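Local coordinates for protein Lys-gingipain W83 (Porphyromonas gingivalis, PDB 6I9A) that cleaves proteins after lysine as the catalytic subunit of a secreted cysteine endopeptidase and may act as a virulence factor in periodontal disease, at residues D111-A123 against A350-S364. Sequence-based numbering, arbitrary orientation.
Sequences DYFPEMYTFRMSA and AHYYWEAYHVLGDGS. With CA (calcium ion), chain G.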
loop_
_atom_site.group_PDB
_atom_site.type_symbol
_atom_site.label_atom_id
_atom_site.label_comp_id
_atom_site.label_asym_id
_atom_site.label_seq_id
_atom_site.Cartn_x
_atom_site.Cartn_y
_atom_site.Cartn_z
ATOM N N ASP A 111 -17.941 4.098 -13.703
ATOM C CA ASP A 111 -17.500 5.305 -13.018
ATOM C C ASP A 111 -15.963 5.335 -12.899
ATOM O O ASP A 111 -15.251 4.507 -13.493
ATOM C CB ASP A 111 -18.235 5.415 -11.686
ATOM C CG ASP A 111 -17.841 4.409 -10.655
ATOM O OD1 ASP A 111 -16.783 3.697 -10.859
ATOM O OD2 ASP A 111 -18.529 4.310 -9.626
ATOM N N TYR A 112 -15.451 6.309 -12.126
ATOM C CA TYR A 112 -13.988 6.412 -12.014
ATOM C C TYR A 112 -13.431 5.833 -10.707
ATOM O O TYR A 112 -12.232 5.980 -10.402
ATOM C CB TYR A 112 -13.479 7.841 -12.244
ATOM C CG TYR A 112 -14.143 8.905 -11.392
ATOM C CD1 TYR A 112 -14.036 8.882 -9.999
ATOM C CD2 TYR A 112 -14.904 9.912 -11.971
ATOM C CE1 TYR A 112 -14.658 9.846 -9.204
ATOM C CE2 TYR A 112 -15.507 10.891 -11.192
ATOM C CZ TYR A 112 -15.387 10.847 -9.803
ATOM O OH TYR A 112 -15.987 11.796 -9.001
ATOM N N PHE A 113 -14.291 5.167 -9.924
ATOM C CA PHE A 113 -13.848 4.516 -8.714
ATOM C C PHE A 113 -13.353 3.107 -9.001
ATOM O O PHE A 113 -14.097 2.318 -9.619
ATOM C CB PHE A 113 -14.946 4.426 -7.674
ATOM C CG PHE A 113 -15.382 5.749 -7.111
ATOM C CD1 PHE A 113 -14.703 6.325 -6.049
ATOM C CD2 PHE A 113 -16.443 6.444 -7.679
ATOM C CE1 PHE A 113 -15.126 7.554 -5.508
ATOM C CE2 PHE A 113 -16.859 7.670 -7.142
ATOM C CZ PHE A 113 -16.187 8.219 -6.063
ATOM N N PRO A 114 -12.159 2.751 -8.577
ATOM C CA PRO A 114 -11.683 1.376 -8.793
ATOM C C PRO A 114 -12.549 0.319 -8.148
ATOM O O PRO A 114 -13.128 0.538 -7.065
ATOM C CB PRO A 114 -10.302 1.357 -8.106
ATOM C CG PRO A 114 -9.880 2.807 -8.104
ATOM C CD PRO A 114 -11.158 3.577 -7.874
ATOM N N GLU A 115 -12.560 -0.871 -8.765
ATOM C CA GLU A 115 -13.170 -2.090 -8.188
ATOM C C GLU A 115 -12.194 -2.879 -7.356
ATOM O O GLU A 115 -12.649 -3.741 -6.600
ATOM C CB GLU A 115 -13.711 -2.979 -9.333
ATOM C CG GLU A 115 -15.186 -2.681 -9.649
ATOM C CD GLU A 115 -15.452 -1.225 -9.959
ATOM O OE1 GLU A 115 -15.982 -0.530 -9.061
ATOM O OE2 GLU A 115 -15.119 -0.761 -11.076
ATOM N N MET A 116 -10.874 -2.644 -7.532
ATOM C CA MET A 116 -9.823 -3.381 -6.877
ATOM C C MET A 116 -8.753 -2.419 -6.400
ATOM O O MET A 116 -8.482 -1.432 -7.106
ATOM C CB MET A 116 -9.172 -4.374 -7.856
ATOM C CG MET A 116 -10.114 -5.508 -8.285
ATOM S SD MET A 116 -9.536 -6.394 -9.765
ATOM C CE MET A 116 -9.973 -5.178 -11.045
ATOM N N TYR A 117 -8.064 -2.746 -5.316
ATOM C CA TYR A 117 -6.878 -1.999 -4.901
ATOM C C TYR A 117 -5.723 -2.381 -5.786
ATOM O O TYR A 117 -5.303 -3.554 -5.789
ATOM C CB TYR A 117 -6.528 -2.365 -3.464
ATOM C CG TYR A 117 -7.307 -1.680 -2.367
ATOM C CD1 TYR A 117 -7.877 -0.410 -2.557
ATOM C CD2 TYR A 117 -7.370 -2.227 -1.088
ATOM C CE1 TYR A 117 -8.499 0.261 -1.505
ATOM C CE2 TYR A 117 -7.998 -1.569 -0.033
ATOM C CZ TYR A 117 -8.544 -0.314 -0.248
ATOM O OH TYR A 117 -9.174 0.362 0.774
ATOM N N THR A 118 -5.228 -1.445 -6.583
ATOM C CA THR A 118 -4.233 -1.696 -7.593
ATOM C C THR A 118 -2.915 -1.100 -7.231
ATOM O O THR A 118 -2.832 0.064 -6.796
ATOM C CB THR A 118 -4.759 -1.109 -8.924
ATOM O OG1 THR A 118 -6.005 -1.777 -9.221
ATOM C CG2 THR A 118 -3.821 -1.319 -10.087
ATOM N N PHE A 119 -1.844 -1.847 -7.472
ATOM C CA PHE A 119 -0.488 -1.352 -7.260
ATOM C C PHE A 119 0.380 -1.930 -8.338
ATOM O O PHE A 119 0.059 -2.963 -8.935
ATOM C CB PHE A 119 0.028 -1.667 -5.850
ATOM C CG PHE A 119 0.025 -3.151 -5.514
ATOM C CD1 PHE A 119 1.133 -3.943 -5.802
ATOM C CD2 PHE A 119 -1.059 -3.732 -4.834
ATOM C CE1 PHE A 119 1.165 -5.273 -5.425
ATOM C CE2 PHE A 119 -1.025 -5.077 -4.504
ATOM C CZ PHE A 119 0.085 -5.830 -4.781
ATOM N N ARG A 120 1.530 -1.292 -8.553
ATOM C CA ARG A 120 2.456 -1.693 -9.595
ATOM C C ARG A 120 3.839 -1.914 -9.028
ATOM O O ARG A 120 4.464 -0.989 -8.501
ATOM C CB ARG A 120 2.482 -0.664 -10.745
ATOM C CG ARG A 120 3.529 -0.958 -11.823
ATOM C CD ARG A 120 3.578 0.129 -12.872
ATOM N NE ARG A 120 2.397 0.158 -13.733
ATOM C CZ ARG A 120 2.410 -0.215 -15.014
ATOM N NH1 ARG A 120 3.480 -0.851 -15.536
ATOM N NH2 ARG A 120 1.355 0.002 -15.772
ATOM N N MET A 121 4.328 -3.161 -9.121
ATOM C CA MET A 121 5.689 -3.533 -8.788
ATOM C C MET A 121 6.484 -3.264 -10.047
ATOM O O MET A 121 6.661 -4.153 -10.891
ATOM C CB MET A 121 5.733 -5.009 -8.368
ATOM C CG MET A 121 4.765 -5.343 -7.227
ATOM S SD MET A 121 5.461 -4.980 -5.609
ATOM C CE MET A 121 6.296 -6.429 -5.424
ATOM N N SER A 122 6.900 -2.015 -10.249
ATOM C CA SER A 122 7.583 -1.631 -11.491
ATOM C C SER A 122 9.067 -1.947 -11.406
ATOM O O SER A 122 9.779 -1.409 -10.530
ATOM C CB SER A 122 7.387 -0.138 -11.764
ATOM O OG SER A 122 8.109 0.116 -12.962
ATOM N N ALA A 123 9.538 -2.787 -12.323
ATOM C CA ALA A 123 10.930 -3.206 -12.368
ATOM C C ALA A 123 11.361 -3.271 -13.809
ATOM O O ALA A 123 10.545 -3.611 -14.672
ATOM C CB ALA A 123 11.076 -4.580 -11.718
ATOM N N ALA A 350 -12.137 15.448 -8.640
ATOM C CA ALA A 350 -11.968 14.092 -8.142
ATOM C C ALA A 350 -11.498 13.155 -9.242
ATOM O O ALA A 350 -10.652 12.275 -8.954
ATOM C CB ALA A 350 -13.277 13.581 -7.557
ATOM N N HIS A 351 -12.112 13.195 -10.425
ATOM C CA HIS A 351 -11.749 12.238 -11.458
ATOM C C HIS A 351 -10.213 12.291 -11.710
ATOM O O HIS A 351 -9.544 11.251 -11.802
ATOM C CB HIS A 351 -12.571 12.523 -12.717
ATOM C CG HIS A 351 -12.455 11.483 -13.782
ATOM N ND1 HIS A 351 -13.306 11.534 -14.882
ATOM C CD2 HIS A 351 -11.674 10.380 -13.899
ATOM C CE1 HIS A 351 -12.993 10.492 -15.653
ATOM N NE2 HIS A 351 -12.023 9.750 -15.096
ATOM N N TYR A 352 -9.689 13.503 -11.849
ATOM C CA TYR A 352 -8.266 13.692 -12.012
ATOM C C TYR A 352 -7.488 12.971 -10.902
ATOM O O TYR A 352 -6.500 12.299 -11.172
ATOM C CB TYR A 352 -7.972 15.199 -12.014
ATOM C CG TYR A 352 -6.529 15.570 -12.239
ATOM C CD1 TYR A 352 -5.598 15.475 -11.214
ATOM C CD2 TYR A 352 -6.115 16.136 -13.442
ATOM C CE1 TYR A 352 -4.285 15.893 -11.391
ATOM C CE2 TYR A 352 -4.804 16.560 -13.627
ATOM C CZ TYR A 352 -3.895 16.437 -12.606
ATOM O OH TYR A 352 -2.624 16.929 -12.802
ATOM N N TYR A 353 -7.912 13.160 -9.631
ATOM C CA TYR A 353 -7.182 12.532 -8.501
ATOM C C TYR A 353 -7.197 11.014 -8.574
ATOM O O TYR A 353 -6.149 10.387 -8.339
ATOM C CB TYR A 353 -7.693 13.028 -7.132
ATOM C CG TYR A 353 -6.756 14.114 -6.624
ATOM C CD1 TYR A 353 -5.996 13.927 -5.473
ATOM C CD2 TYR A 353 -6.543 15.280 -7.363
ATOM C CE1 TYR A 353 -5.046 14.866 -5.076
ATOM C CE2 TYR A 353 -5.550 16.187 -7.011
ATOM C CZ TYR A 353 -4.808 15.972 -5.869
ATOM O OH TYR A 353 -3.851 16.885 -5.523
ATOM N N TRP A 354 -8.338 10.402 -8.949
ATOM C CA TRP A 354 -8.361 8.938 -9.072
ATOM C C TRP A 354 -7.444 8.492 -10.187
ATOM O O TRP A 354 -6.837 7.423 -10.055
ATOM C CB TRP A 354 -9.804 8.462 -9.254
ATOM C CG TRP A 354 -10.618 8.573 -7.994
ATOM C CD1 TRP A 354 -11.490 9.584 -7.650
ATOM C CD2 TRP A 354 -10.553 7.687 -6.865
ATOM N NE1 TRP A 354 -11.994 9.361 -6.391
ATOM C CE2 TRP A 354 -11.432 8.198 -5.874
ATOM C CE3 TRP A 354 -9.814 6.528 -6.586
ATOM C CZ2 TRP A 354 -11.622 7.558 -4.638
ATOM C CZ3 TRP A 354 -10.025 5.889 -5.385
ATOM C CH2 TRP A 354 -10.893 6.410 -4.403
ATOM N N GLU A 355 -7.297 9.265 -11.285
ATOM C CA GLU A 355 -6.335 8.938 -12.334
ATOM C C GLU A 355 -4.879 9.228 -11.923
ATOM O O GLU A 355 -3.950 8.657 -12.511
ATOM C CB GLU A 355 -6.620 9.766 -13.590
ATOM C CG GLU A 355 -7.854 9.363 -14.387
ATOM C CD GLU A 355 -8.036 10.174 -15.651
ATOM O OE1 GLU A 355 -7.452 11.277 -15.774
ATOM O OE2 GLU A 355 -8.753 9.682 -16.546
ATOM N N ALA A 356 -4.678 10.188 -11.020
ATOM C CA ALA A 356 -3.349 10.712 -10.730
ATOM C C ALA A 356 -2.516 9.844 -9.779
ATOM O O ALA A 356 -1.355 9.552 -10.045
ATOM C CB ALA A 356 -3.474 12.113 -10.116
ATOM N N TYR A 357 -3.102 9.516 -8.611
ATOM C CA TYR A 357 -2.332 8.853 -7.552
ATOM C C TYR A 357 -2.151 7.382 -7.820
ATOM O O TYR A 357 -3.083 6.684 -8.302
ATOM C CB TYR A 357 -2.950 9.140 -6.192
ATOM C CG TYR A 357 -2.373 10.398 -5.553
ATOM C CD1 TYR A 357 -2.908 11.664 -5.818
ATOM C CD2 TYR A 357 -1.241 10.333 -4.748
ATOM C CE1 TYR A 357 -2.342 12.811 -5.266
ATOM C CE2 TYR A 357 -0.694 11.476 -4.178
ATOM C CZ TYR A 357 -1.255 12.708 -4.429
ATOM O OH TYR A 357 -0.683 13.800 -3.815
ATOM N N HIS A 358 -0.954 6.893 -7.523
ATOM C CA HIS A 358 -0.612 5.484 -7.706
ATOM C C HIS A 358 0.168 4.974 -6.538
ATOM O O HIS A 358 0.892 5.726 -5.882
ATOM C CB HIS A 358 0.281 5.344 -8.968
ATOM C CG HIS A 358 -0.472 5.550 -10.256
ATOM N ND1 HIS A 358 -0.814 6.800 -10.701
ATOM C CD2 HIS A 358 -0.979 4.630 -11.122
ATOM C CE1 HIS A 358 -1.513 6.614 -11.830
ATOM N NE2 HIS A 358 -1.642 5.318 -12.116
ATOM N N VAL A 359 0.096 3.633 -6.376
ATOM C CA VAL A 359 1.025 2.903 -5.539
ATOM C C VAL A 359 2.064 2.232 -6.458
ATOM O O VAL A 359 1.688 1.463 -7.365
ATOM C CB VAL A 359 0.341 1.831 -4.676
ATOM C CG1 VAL A 359 1.409 1.066 -3.860
ATOM C CG2 VAL A 359 -0.704 2.442 -3.715
ATOM N N LEU A 360 3.341 2.478 -6.163
ATOM C CA LEU A 360 4.488 1.750 -6.738
ATOM C C LEU A 360 5.085 0.923 -5.593
ATOM O O LEU A 360 5.131 1.365 -4.436
ATOM C CB LEU A 360 5.517 2.708 -7.336
ATOM C CG LEU A 360 4.997 3.402 -8.607
ATOM C CD1 LEU A 360 5.761 4.696 -8.898
ATOM C CD2 LEU A 360 5.109 2.444 -9.807
ATOM N N GLY A 361 5.496 -0.306 -5.904
ATOM C CA GLY A 361 5.823 -1.243 -4.837
ATOM C C GLY A 361 4.549 -1.920 -4.334
ATOM O O GLY A 361 3.555 -2.001 -5.061
ATOM N N ASP A 362 4.572 -2.485 -3.126
ATOM C CA ASP A 362 3.522 -3.414 -2.721
ATOM C C ASP A 362 2.442 -2.736 -1.893
ATOM O O ASP A 362 2.580 -2.475 -0.687
ATOM C CB ASP A 362 4.170 -4.572 -1.953
ATOM C CG ASP A 362 3.188 -5.691 -1.609
ATOM O OD1 ASP A 362 1.965 -5.501 -1.826
ATOM O OD2 ASP A 362 3.654 -6.772 -1.164
ATOM N N GLY A 363 1.313 -2.485 -2.548
ATOM C CA GLY A 363 0.167 -1.846 -1.928
ATOM C C GLY A 363 -0.623 -2.714 -0.967
ATOM O O GLY A 363 -1.463 -2.224 -0.195
ATOM N N SER A 364 -0.331 -4.037 -0.967
ATOM C CA SER A 364 -1.021 -4.969 -0.064
ATOM C C SER A 364 -0.389 -5.059 1.309
ATOM O O SER A 364 -0.932 -5.718 2.188
ATOM C CB SER A 364 -1.152 -6.359 -0.686
ATOM O OG SER A 364 0.089 -7.053 -0.708
HETATM CA CA CA G . -16.062 1.485 -10.473
HETATM O O HOH W 1 -17.413 2.073 -8.594
HETATM O O HOH W 2 -15.167 1.918 -12.688
HETATM O O HOH W 3 -2.025 2.408 -8.173
#
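Arg120 and Leu360 join two beta-sheets edge to edge by a single parallel bridge, while a calcium-bound loop packs its aromatic rings on helix 350-356. The bridge rests on two backbone bonds: Arg120 N gives its hydrogen to Val359 O at 3.0 Å, and Gly361 N gives its own to Arg120 O at 2.9 Å. Ahead of them the strands part, and a water spans the gap from Thr118 O to Val359 N. Strand 117-121 is the last of a four-stranded parallel sheet and 357-361 the last of a mixed six-stranded one, so the bridge ties together the two alpha/beta sheets of the gingipain catalytic domain. Beyond it, Phe119 lays one ring face over the turn at 362-364, with Gly363 N 3.3 Å from Phe119 CG. With chi1 at 58°, Phe119 CG stands between its own backbone N and carbonyl carbon, which brings the ring over that turn. Asp362 OD1, 3.5 Å from Phe119 CZ on this face, accepts from Ser364 N, which closes an Asx turn, and also from Ser364 OG; its other oxygen pairs with Lys35. At the far end Tyr112 and His351 form an offset stack, planes 26° apart, with His351 CA centred over the tyrosine ring. Three consecutive residues pack along the indole of Trp354: Tyr112 CD1 meets its CD1 at 3.5 Å, Phe113 CD1 lies 3.6 Å from CZ2, and Pro114 CD reaches CE3. Flanking them, Asp111 OD1 and both Glu115 carboxylate oxygens bind the calcium ion with Phe113 O, Asp109 and two waters.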